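Long-range contacts in putative O-acetylhomoserine (Thiol)-lyase (Campylobacter jejuni, PDB 4OC9), which probably makes homocysteine from O-acetylhomoserine and sulfide as a pyridoxal phosphate-dependent enzyme of the trans-sulfuration family: residues Ile27-Tyr33 and Ser55-Thr61; Leu189-His195 and Tyr333-Ala339; Tyr235-Asn239 and Ile257-Arg261. All blocks are in the same frame, centred on the assembly; numbering follows the deposited sequence.

Contact 1 of 3, residues Ile27-Tyr33 and Ser55-Thr61; sequences IYQNTAY and SRLSNPT
The N-cap of helix 60-73, Asn-59, holds Tyr-28 of the N-terminal arm in this PLP-dependent Cys/Met metabolism fold. The two ends of its amide do different jobs. Asn-59 OD1 takes the capping bond from Thr-61 N at 2.8 Å. Asn-59 ND2 donates to Tyr-28 O at 3.0 Å, and that oxygen lies in the plane of the amide. With CG anti to the backbone N (chi1 176°), the amide is carried over to the arm. Tyr-28, the centre of an inverse gamma turn, is also held at its backbone N, which donates almost straight to Thr-61 OG1 (3.0 Å, 171°). That hydroxyl is also bonded to Pro-26 O. Pro-60 CB makes an off-centre CH-pi contact, 4.2 Å from the centroid of the Tyr-28 ring. At the other end of the contact, Ser-55 N donates to Thr-31 O at 2.8 Å. The site lies where subunits meet. Arg-56 bonds to the pyridoxal-lysine side chain of the second subunit, and Asn-30 OD1 accepts from Ser-24 N of the third subunit. Ser-55 OG links the arm's own groups: it donates to Asn-30 O at 2.6 Å and accepts from Tyr-33 OH at 2.8 Å, while Pro-60 CD sits 3.3 Å from Tyr-33 OH.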
loop_
_atom_site.group_PDB
_atom_site.type_symbol
_atom_site.label_atom_id
_atom_site.label_comp_id
_atom_site.label_asym_id
_atom_site.label_seq_id
_atom_site.Cartn_x
_atom_site.Cartn_y
_atom_site.Cartn_z
ATOM N N ILE D 27 7.402 4.930 3.272
ATOM C CA ILE D 27 6.543 5.155 2.117
ATOM C C ILE D 27 5.845 6.502 2.335
ATOM O O ILE D 27 4.933 6.617 3.176
ATOM C CB ILE D 27 5.462 4.088 1.953
ATOM C CG1 ILE D 27 6.080 2.695 1.925
ATOM C CG2 ILE D 27 4.660 4.389 0.702
ATOM C CD1 ILE D 27 5.050 1.568 1.946
ATOM N N TYR D 28 6.281 7.504 1.578
ATOM C CA TYR D 28 5.700 8.826 1.662
ATOM C C TYR D 28 4.429 8.916 0.787
ATOM O O TYR D 28 4.453 9.506 -0.295
ATOM C CB TYR D 28 6.731 9.920 1.319
ATOM C CG TYR D 28 7.826 10.001 2.363
ATOM C CD1 TYR D 28 7.662 10.796 3.506
ATOM C CD2 TYR D 28 9.016 9.266 2.244
ATOM C CE1 TYR D 28 8.639 10.868 4.483
ATOM C CE2 TYR D 28 9.999 9.329 3.227
ATOM C CZ TYR D 28 9.798 10.148 4.336
ATOM O OH TYR D 28 10.738 10.230 5.307
ATOM N N GLN D 29 3.329 8.333 1.288
ATOM C CA GLN D 29 2.032 8.327 0.590
ATOM C C GLN D 29 1.556 9.751 0.929
ATOM O O GLN D 29 0.719 9.998 1.823
ATOM C CB GLN D 29 1.117 7.227 1.143
ATOM C CG GLN D 29 -0.143 7.061 0.324
ATOM C CD GLN D 29 0.182 6.543 -1.048
ATOM O OE1 GLN D 29 0.730 5.466 -1.180
ATOM N NE2 GLN D 29 -0.252 7.272 -2.090
ATOM N N ASN D 30 2.100 10.692 0.147
ATOM C CA ASN D 30 1.887 12.102 0.337
ATOM C C ASN D 30 2.146 12.952 -0.916
ATOM O O ASN D 30 3.037 12.645 -1.708
ATOM C CB ASN D 30 2.976 12.472 1.320
ATOM C CG ASN D 30 2.983 13.922 1.672
ATOM O OD1 ASN D 30 2.118 14.426 2.398
ATOM N ND2 ASN D 30 4.038 14.588 1.239
ATOM N N THR D 31 1.385 14.023 -1.070
ATOM C CA THR D 31 1.529 14.890 -2.241
ATOM C C THR D 31 2.188 16.205 -1.976
ATOM O O THR D 31 2.838 16.740 -2.876
ATOM C CB THR D 31 0.176 15.202 -2.900
ATOM O OG1 THR D 31 -0.740 15.727 -1.926
ATOM C CG2 THR D 31 -0.427 13.941 -3.460
ATOM N N ALA D 32 2.055 16.723 -0.748
ATOM C CA ALA D 32 2.642 18.037 -0.439
ATOM C C ALA D 32 3.517 18.061 0.781
ATOM O O ALA D 32 3.466 17.183 1.618
ATOM C CB ALA D 32 1.556 19.089 -0.345
ATOM N N TYR D 33 4.276 19.139 0.880
ATOM C CA TYR D 33 5.220 19.328 1.957
ATOM C C TYR D 33 5.082 20.683 2.650
ATOM O O TYR D 33 4.744 21.691 2.037
ATOM C CB TYR D 33 6.624 19.152 1.344
ATOM C CG TYR D 33 6.692 17.844 0.597
ATOM C CD1 TYR D 33 6.293 17.765 -0.733
ATOM C CD2 TYR D 33 7.060 16.661 1.249
ATOM C CE1 TYR D 33 6.310 16.543 -1.411
ATOM C CE2 TYR D 33 7.089 15.457 0.577
ATOM C CZ TYR D 33 6.713 15.395 -0.745
ATOM O OH TYR D 33 6.689 14.185 -1.398
ATOM N N SER D 55 4.661 16.244 -4.919
ATOM C CA SER D 55 4.927 14.880 -5.429
ATOM C C SER D 55 4.816 14.632 -6.917
ATOM O O SER D 55 5.366 13.643 -7.402
ATOM C CB SER D 55 4.209 13.802 -4.617
ATOM O OG SER D 55 4.722 13.824 -3.312
ATOM N N ARG D 56 4.120 15.481 -7.641
ATOM C CA ARG D 56 4.085 15.277 -9.098
ATOM C C ARG D 56 5.485 15.478 -9.684
ATOM O O ARG D 56 5.815 14.895 -10.702
ATOM C CB ARG D 56 3.057 16.173 -9.784
ATOM C CG ARG D 56 3.245 16.360 -11.289
ATOM C CD ARG D 56 2.055 16.947 -12.005
ATOM N NE ARG D 56 1.261 17.904 -11.247
ATOM C CZ ARG D 56 1.421 19.221 -11.147
ATOM N NH1 ARG D 56 2.453 19.833 -11.697
ATOM N NH2 ARG D 56 0.543 19.905 -10.428
ATOM N N LEU D 57 6.310 16.288 -9.009
ATOM C CA LEU D 57 7.685 16.570 -9.447
ATOM C C LEU D 57 8.675 15.587 -8.834
ATOM O O LEU D 57 9.504 15.034 -9.532
ATOM C CB LEU D 57 8.126 17.963 -9.014
ATOM C CG LEU D 57 7.165 19.109 -9.308
ATOM C CD1 LEU D 57 7.929 20.404 -9.128
ATOM C CD2 LEU D 57 6.690 19.004 -10.728
ATOM N N SER D 58 8.617 15.427 -7.502
ATOM C CA SER D 58 9.502 14.512 -6.834
ATOM C C SER D 58 8.916 14.121 -5.478
ATOM O O SER D 58 8.158 14.878 -4.863
ATOM C CB SER D 58 10.879 15.107 -6.608
ATOM O OG SER D 58 10.821 16.155 -5.639
ATOM N N ASN D 59 9.336 12.944 -5.018
ATOM C CA ASN D 59 8.932 12.354 -3.741
ATOM C C ASN D 59 10.163 11.658 -3.120
ATOM O O ASN D 59 10.932 11.023 -3.835
ATOM C CB ASN D 59 7.771 11.416 -4.015
ATOM C CG ASN D 59 7.304 10.658 -2.790
ATOM O OD1 ASN D 59 8.045 9.844 -2.207
ATOM N ND2 ASN D 59 6.015 10.800 -2.481
ATOM N N PRO D 60 10.367 11.789 -1.804
ATOM C CA PRO D 60 11.535 11.186 -1.159
ATOM C C PRO D 60 11.664 9.679 -1.349
ATOM O O PRO D 60 12.789 9.196 -1.529
ATOM C CB PRO D 60 11.362 11.527 0.323
ATOM C CG PRO D 60 10.365 12.633 0.360
ATOM C CD PRO D 60 9.486 12.454 -0.836
ATOM N N THR D 61 10.561 8.948 -1.366
ATOM C CA THR D 61 10.626 7.502 -1.572
ATOM C C THR D 61 11.189 7.270 -2.950
ATOM O O THR D 61 12.201 6.582 -3.118
ATOM C CB THR D 61 9.249 6.813 -1.428
ATOM O OG1 THR D 61 8.724 7.037 -0.119
ATOM C CG2 THR D 61 9.361 5.322 -1.658
#

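Contact 2 of 3, residues Leu189-His195 and Tyr333-Ala339; sequences LLQPFKH and YFDKNFA
Tyr-333 meets the loop 189-195 along most of its length. Tyr-333 CB lies 3.8 Å from Leu-190 CD1. Further out, one edge of the ring stands on a face of His-195. Tyr-333 CD1 is nearest to His-195 NE2, at 3.6 Å, and Tyr-333 CE1 lies over the ND1 and CG side of the same ring. The two planes are at 89°, so this is a T-shaped pair with the tyrosine as the edge. Lys-194 CB lies over the opposite face of the imidazole, toward its rim. At the tip, Tyr-333 OH turns to other partners: it is hydrogen-bonded to Asp-163 OD1 and Glu-165 N.

Leu-190 has CG anti to the backbone N (chi1 -179°), and its two methyls divide between neighbours. CD1 touches Tyr-333, and Leu-190 CD2 reaches Phe-334 CZ at 4.1 Å. Leu-189 carries the apolar contact further along, with Leu-189 CD2 3.7 Å from Phe-338 CB.

No direct hydrogen bond joins the two segments; the polar links between them run through two waters. Water 1 accepts from Asp-335 N at 2.7 Å and sits close to the carbonyl oxygens of Leu-189 and Tyr-333. Water 2 accepts from Lys-194 NZ and donates to Gln-191 OE1 and to Asp-335 OD2. Lys-194 NZ and Asp-335 OD2 themselves stay 4.1 Å apart, too far for a salt bridge, so their opposite charges meet through the water.

Segment 333-339 makes a type I beta turn, Phe-334 to Asn-337, and leads to strand 342-346 of the five-stranded sheet. Segment 189-195 lies between strands 177-181 and 199-203 of the seven-stranded sheet. The contact joins the C-terminal domain to the large domain of a fold-type I PLP enzyme.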
loop_
_atom_site.group_PDB
_atom_site.type_symbol
_atom_site.label_atom_id
_atom_site.label_comp_id
_atom_site.label_asym_id
_atom_site.label_seq_id
_atom_site.Cartn_x
_atom_site.Cartn_y
_atom_site.Cartn_z
ATOM N N LEU D 189 23.844 -7.166 -15.390
ATOM C CA LEU D 189 24.480 -7.996 -16.409
ATOM C C LEU D 189 25.197 -7.162 -17.440
ATOM O O LEU D 189 26.086 -7.639 -18.109
ATOM C CB LEU D 189 23.450 -8.888 -17.091
ATOM C CG LEU D 189 22.681 -9.789 -16.093
ATOM C CD1 LEU D 189 21.717 -10.696 -16.840
ATOM C CD2 LEU D 189 23.648 -10.628 -15.268
ATOM N N LEU D 190 24.828 -5.889 -17.537
ATOM C CA LEU D 190 25.410 -4.993 -18.497
ATOM C C LEU D 190 25.340 -3.542 -18.048
ATOM O O LEU D 190 24.302 -3.081 -17.558
ATOM C CB LEU D 190 24.670 -5.160 -19.827
ATOM C CG LEU D 190 25.168 -4.306 -20.980
ATOM C CD1 LEU D 190 26.617 -4.642 -21.275
ATOM C CD2 LEU D 190 24.346 -4.587 -22.201
ATOM N N GLN D 191 26.422 -2.800 -18.272
ATOM C CA GLN D 191 26.486 -1.398 -17.870
ATOM C C GLN D 191 26.721 -0.510 -19.083
ATOM O O GLN D 191 27.842 -0.159 -19.383
ATOM C CB GLN D 191 27.628 -1.191 -16.880
ATOM C CG GLN D 191 27.649 -2.095 -15.651
ATOM C CD GLN D 191 28.149 -3.542 -15.903
ATOM O OE1 GLN D 191 28.984 -3.813 -16.788
ATOM N NE2 GLN D 191 27.653 -4.470 -15.080
ATOM N N PRO D 192 25.659 -0.133 -19.789
ATOM C CA PRO D 192 25.864 0.684 -20.983
ATOM C C PRO D 192 26.717 1.927 -20.784
ATOM O O PRO D 192 27.445 2.319 -21.715
ATOM C CB PRO D 192 24.452 1.052 -21.406
ATOM C CG PRO D 192 23.617 -0.071 -20.892
ATOM C CD PRO D 192 24.239 -0.460 -19.582
ATOM N N PHE D 193 26.668 2.556 -19.622
ATOM C CA PHE D 193 27.503 3.746 -19.425
ATOM C C PHE D 193 28.990 3.480 -19.634
ATOM O O PHE D 193 29.727 4.370 -20.074
ATOM C CB PHE D 193 27.292 4.460 -18.093
ATOM C CG PHE D 193 25.910 4.987 -17.913
ATOM C CD1 PHE D 193 25.319 5.744 -18.915
ATOM C CD2 PHE D 193 25.289 4.914 -16.681
ATOM C CE1 PHE D 193 24.072 6.287 -18.751
ATOM C CE2 PHE D 193 24.045 5.500 -16.496
ATOM C CZ PHE D 193 23.434 6.182 -17.531
ATOM N N LYS D 194 29.441 2.285 -19.288
ATOM C CA LYS D 194 30.822 1.922 -19.494
ATOM C C LYS D 194 31.202 2.020 -20.930
ATOM O O LYS D 194 32.374 2.230 -21.230
ATOM C CB LYS D 194 31.098 0.506 -19.068
ATOM C CG LYS D 194 31.439 0.336 -17.614
ATOM C CD LYS D 194 31.422 -1.145 -17.335
ATOM C CE LYS D 194 32.011 -1.419 -15.956
ATOM N NZ LYS D 194 32.139 -2.877 -15.717
ATOM N N HIS D 195 30.230 1.905 -21.830
ATOM C CA HIS D 195 30.549 1.980 -23.222
ATOM C C HIS D 195 30.170 3.218 -23.969
ATOM O O HIS D 195 29.963 3.189 -25.184
ATOM C CB HIS D 195 30.011 0.744 -23.897
ATOM C CG HIS D 195 30.447 -0.498 -23.198
ATOM N ND1 HIS D 195 31.724 -0.981 -23.289
ATOM C CD2 HIS D 195 29.782 -1.330 -22.374
ATOM C CE1 HIS D 195 31.825 -2.070 -22.553
ATOM N NE2 HIS D 195 30.656 -2.312 -22.004
ATOM N N TYR D 333 30.300 -8.031 -24.307
ATOM C CA TYR D 333 29.690 -7.097 -23.363
ATOM C C TYR D 333 29.149 -7.618 -22.026
ATOM O O TYR D 333 28.978 -6.825 -21.098
ATOM C CB TYR D 333 28.593 -6.342 -24.052
ATOM C CG TYR D 333 29.079 -5.454 -25.154
ATOM C CD1 TYR D 333 29.634 -4.222 -24.863
ATOM C CD2 TYR D 333 28.913 -5.795 -26.486
ATOM C CE1 TYR D 333 30.079 -3.386 -25.863
ATOM C CE2 TYR D 333 29.340 -4.961 -27.483
ATOM C CZ TYR D 333 29.921 -3.745 -27.167
ATOM O OH TYR D 333 30.338 -2.888 -28.190
ATOM N N PHE D 334 28.899 -8.916 -21.895
ATOM C CA PHE D 334 28.345 -9.489 -20.623
ATOM C C PHE D 334 29.424 -10.166 -19.763
ATOM O O PHE D 334 29.777 -11.320 -20.001
ATOM C CB PHE D 334 27.206 -10.438 -20.966
ATOM C CG PHE D 334 25.996 -9.757 -21.524
ATOM C CD1 PHE D 334 25.993 -9.252 -22.810
ATOM C CD2 PHE D 334 24.834 -9.694 -20.800
ATOM C CE1 PHE D 334 24.874 -8.650 -23.338
ATOM C CE2 PHE D 334 23.701 -9.096 -21.330
ATOM C CZ PHE D 334 23.723 -8.569 -22.604
ATOM N N ASP D 335 29.940 -9.428 -18.778
ATOM C CA ASP D 335 31.014 -9.913 -17.912
ATOM C C ASP D 335 30.727 -11.143 -17.041
ATOM O O ASP D 335 31.634 -11.962 -16.837
ATOM C CB ASP D 335 31.583 -8.771 -17.072
ATOM C CG ASP D 335 32.261 -7.679 -17.922
ATOM O OD1 ASP D 335 32.416 -7.848 -19.151
ATOM O OD2 ASP D 335 32.660 -6.638 -17.330
ATOM N N LYS D 336 29.505 -11.262 -16.518
ATOM C CA LYS D 336 29.127 -12.403 -15.661
ATOM C C LYS D 336 28.584 -13.690 -16.342
ATOM O O LYS D 336 28.117 -14.660 -15.720
ATOM C CB LYS D 336 28.115 -11.940 -14.623
ATOM C CG LYS D 336 28.686 -11.086 -13.505
ATOM C CD LYS D 336 27.616 -10.770 -12.473
ATOM C CE LYS D 336 28.089 -10.040 -11.170
ATOM N NZ LYS D 336 29.026 -8.878 -11.293
ATOM N N ASN D 337 28.668 -13.690 -17.644
ATOM C CA ASN D 337 28.215 -14.800 -18.455
ATOM C C ASN D 337 26.759 -15.261 -18.215
ATOM O O ASN D 337 26.471 -16.457 -18.139
ATOM C CB ASN D 337 29.166 -15.988 -18.374
ATOM C CG ASN D 337 29.013 -16.916 -19.564
ATOM O OD1 ASN D 337 28.943 -16.461 -20.707
ATOM N ND2 ASN D 337 29.003 -18.213 -19.308
ATOM N N PHE D 338 25.871 -14.302 -17.966
ATOM C CA PHE D 338 24.448 -14.543 -17.752
ATOM C C PHE D 338 23.785 -13.675 -18.788
ATOM O O PHE D 338 24.182 -12.547 -18.983
ATOM C CB PHE D 338 23.962 -14.188 -16.347
ATOM C CG PHE D 338 24.525 -15.059 -15.241
ATOM C CD1 PHE D 338 24.180 -16.394 -15.158
ATOM C CD2 PHE D 338 25.245 -14.497 -14.196
ATOM C CE1 PHE D 338 24.666 -17.194 -14.150
ATOM C CE2 PHE D 338 25.707 -15.279 -13.158
ATOM C CZ PHE D 338 25.420 -16.631 -13.138
ATOM N N ALA D 339 22.763 -14.193 -19.446
ATOM C CA ALA D 339 22.079 -13.460 -20.506
ATOM C C ALA D 339 20.611 -13.089 -20.261
ATOM O O ALA D 339 19.834 -12.847 -21.194
ATOM C CB ALA D 339 22.187 -14.268 -21.770
HETATM O O HOH W 1 29.020 -7.043 -18.041
HETATM O O HOH W 2 31.584 -4.549 -18.056
#

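Contact 3 of 3, residues Tyr235-Asn239 and Ile257-Arg261; sequences YKAFN and IFSIR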
loop_
_atom_site.group_PDB
_atom_site.type_symbol
_atom_site.label_atom_id
_atom_site.label_comp_id
_atom_site.label_asym_id
_atom_site.label_seq_id
_atom_site.Cartn_x
_atom_site.Cartn_y
_atom_site.Cartn_z
ATOM N N TYR D 235 21.273 21.095 -29.507
ATOM C CA TYR D 235 20.300 21.142 -28.421
ATOM C C TYR D 235 20.055 22.545 -27.865
ATOM O O TYR D 235 20.549 22.916 -26.790
ATOM C CB TYR D 235 20.703 20.174 -27.303
ATOM C CG TYR D 235 20.850 18.777 -27.822
ATOM C CD1 TYR D 235 19.725 18.017 -28.155
ATOM C CD2 TYR D 235 22.111 18.198 -27.991
ATOM C CE1 TYR D 235 19.848 16.736 -28.646
ATOM C CE2 TYR D 235 22.243 16.925 -28.497
ATOM C CZ TYR D 235 21.105 16.197 -28.824
ATOM O OH TYR D 235 21.222 14.901 -29.309
ATOM N N LYS D 236 19.241 23.314 -28.576
ATOM C CA LYS D 236 18.927 24.686 -28.134
ATOM C C LYS D 236 18.073 24.804 -26.868
ATOM O O LYS D 236 18.266 25.745 -26.099
ATOM C CB LYS D 236 18.447 25.543 -29.296
ATOM C CG LYS D 236 19.629 25.755 -30.227
ATOM C CD LYS D 236 19.350 26.509 -31.495
ATOM C CE LYS D 236 20.620 26.447 -32.334
ATOM N NZ LYS D 236 20.474 26.965 -33.719
ATOM N N ALA D 237 17.225 23.812 -26.593
ATOM C CA ALA D 237 16.393 23.846 -25.387
ATOM C C ALA D 237 17.272 23.939 -24.139
ATOM O O ALA D 237 16.871 24.513 -23.134
ATOM C CB ALA D 237 15.514 22.626 -25.326
ATOM N N PHE D 238 18.486 23.420 -24.207
ATOM C CA PHE D 238 19.417 23.468 -23.061
ATOM C C PHE D 238 20.404 24.650 -23.101
ATOM O O PHE D 238 21.285 24.777 -22.247
ATOM C CB PHE D 238 20.218 22.148 -22.982
ATOM C CG PHE D 238 19.370 20.941 -22.720
ATOM C CD1 PHE D 238 19.073 20.562 -21.413
ATOM C CD2 PHE D 238 18.843 20.198 -23.758
ATOM C CE1 PHE D 238 18.277 19.457 -21.150
ATOM C CE2 PHE D 238 18.036 19.093 -23.500
ATOM C CZ PHE D 238 17.759 18.720 -22.202
ATOM N N ASN D 239 20.205 25.555 -24.052
ATOM C CA ASN D 239 21.097 26.714 -24.228
ATOM C C ASN D 239 20.408 28.016 -24.573
ATOM O O ASN D 239 21.017 28.899 -25.151
ATOM C CB ASN D 239 22.081 26.349 -25.357
ATOM C CG ASN D 239 22.978 25.193 -24.983
ATOM O OD1 ASN D 239 23.853 25.334 -24.125
ATOM N ND2 ASN D 239 22.820 24.064 -25.675
ATOM N N ILE D 257 21.544 18.905 -16.016
ATOM C CA ILE D 257 20.469 19.611 -16.717
ATOM C C ILE D 257 19.465 18.748 -17.468
ATOM O O ILE D 257 18.324 19.148 -17.638
ATOM C CB ILE D 257 21.009 20.748 -17.616
ATOM C CG1 ILE D 257 21.746 20.211 -18.837
ATOM C CG2 ILE D 257 21.892 21.680 -16.787
ATOM C CD1 ILE D 257 22.237 21.315 -19.755
ATOM N N PHE D 258 19.885 17.561 -17.903
ATOM C CA PHE D 258 18.971 16.665 -18.624
ATOM C C PHE D 258 17.863 16.247 -17.644
ATOM O O PHE D 258 16.669 16.360 -17.947
ATOM C CB PHE D 258 19.701 15.444 -19.171
ATOM C CG PHE D 258 18.798 14.446 -19.843
ATOM C CD1 PHE D 258 18.132 13.457 -19.083
ATOM C CD2 PHE D 258 18.653 14.429 -21.209
ATOM C CE1 PHE D 258 17.330 12.504 -19.697
ATOM C CE2 PHE D 258 17.837 13.480 -21.832
ATOM C CZ PHE D 258 17.178 12.518 -21.070
ATOM N N SER D 259 18.283 15.800 -16.462
ATOM C CA SER D 259 17.348 15.367 -15.424
ATOM C C SER D 259 16.512 16.559 -14.916
ATOM O O SER D 259 15.312 16.421 -14.658
ATOM C CB SER D 259 18.087 14.677 -14.275
ATOM O OG SER D 259 18.716 13.488 -14.734
ATOM N N ILE D 260 17.153 17.714 -14.772
ATOM C CA ILE D 260 16.445 18.903 -14.310
ATOM C C ILE D 260 15.311 19.238 -15.243
ATOM O O ILE D 260 14.209 19.534 -14.791
ATOM C CB ILE D 260 17.370 20.130 -14.182
ATOM C CG1 ILE D 260 18.360 19.952 -13.024
ATOM C CG2 ILE D 260 16.577 21.395 -13.935
ATOM C CD1 ILE D 260 17.750 19.740 -11.636
ATOM N N ARG D 261 15.551 19.165 -16.546
ATOM C CA ARG D 261 14.484 19.501 -17.460
ATOM C C ARG D 261 13.355 18.477 -17.337
ATOM O O ARG D 261 12.196 18.825 -17.369
ATOM C CB ARG D 261 14.979 19.730 -18.910
ATOM C CG ARG D 261 13.891 20.439 -19.710
ATOM C CD ARG D 261 14.300 21.151 -21.017
ATOM N NE ARG D 261 14.272 20.356 -22.209
ATOM C CZ ARG D 261 13.367 20.431 -23.186
ATOM N NH1 ARG D 261 12.394 21.342 -23.246
ATOM N NH2 ARG D 261 13.510 19.602 -24.195
#
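Phe-238 reaches across to the first turn of helix 257-270 and overlaps Ile-257, Phe-258 and Arg-261. Phe-238 CD1 lies 3.7 Å from Ile-257 CD1. The isoleucine meets it with its longer branch: CG1 stands between the backbone N and the carbonyl carbon (chi1 71°), and this directs CD1 at the phenylalanine. One step along the ring, Phe-238 CE1 is 3.5 Å from Ile-257 O, which lies at the ring edge and in its plane. That carbonyl also accepts the helix bond from Arg-261 N. Phe-238 CE1 comes within 3.8 Å of Phe-258 CA as well, so the rim of the ring meets the helix backbone as well as side chains.

Phe-238 CZ points to the arginine, 3.9 Å from Arg-261 NE. The ring and the guanidinium are nearly perpendicular, at 84°, with Phe-238 CZ at the guanidinium edge. Ala-237 deals with the flat side of the same group. Ala-237 CB sits over the centre of one face, 3.7 Å from Arg-261 CZ. A bend at chi3 (89°) turns the guanidinium to meet it. Arg-261 NH2 is hydrogen-bonded to Asn-94 O, which helps to hold the tip.

Asn-239 ND2 donates to Tyr-235 O within the loop at 2.8 Å, and also bonds to Leu-229 O at the end of helix 225-229. Leu-229 and Leu-250 pack on Phe-238 as well. On the helix, Ser-259 turns away from the loop and touches Phe-77 and Ile-79. The contact packs the loop after helix 225-229 on the start of helix 257-270, which also meets strand 77-81, an outermost strand of the seven-stranded sheet.

Overall arrangement
Contact 1 closes before the other two open, and contact 3 is nested in the long loop of chain closed by contact 2. The centres of contacts 1 and 2 are about 33 Å apart, those of 2 and 3 about 29 Å, and those of 1 and 3 about 24 Å; none touch. Contact 1 lies at the N-terminal arm and bears on two other subunits. Contacts 2 and 3 touch no other chain. Helix 257-270 carries half of contact 3 and also touches Leu-57 of contact 1. Helix 276-309 is a neighbour of contacts 1 and 2. Contact 1 thus bears on subunit assembly, while contacts 2 and 3 join parts of one chain.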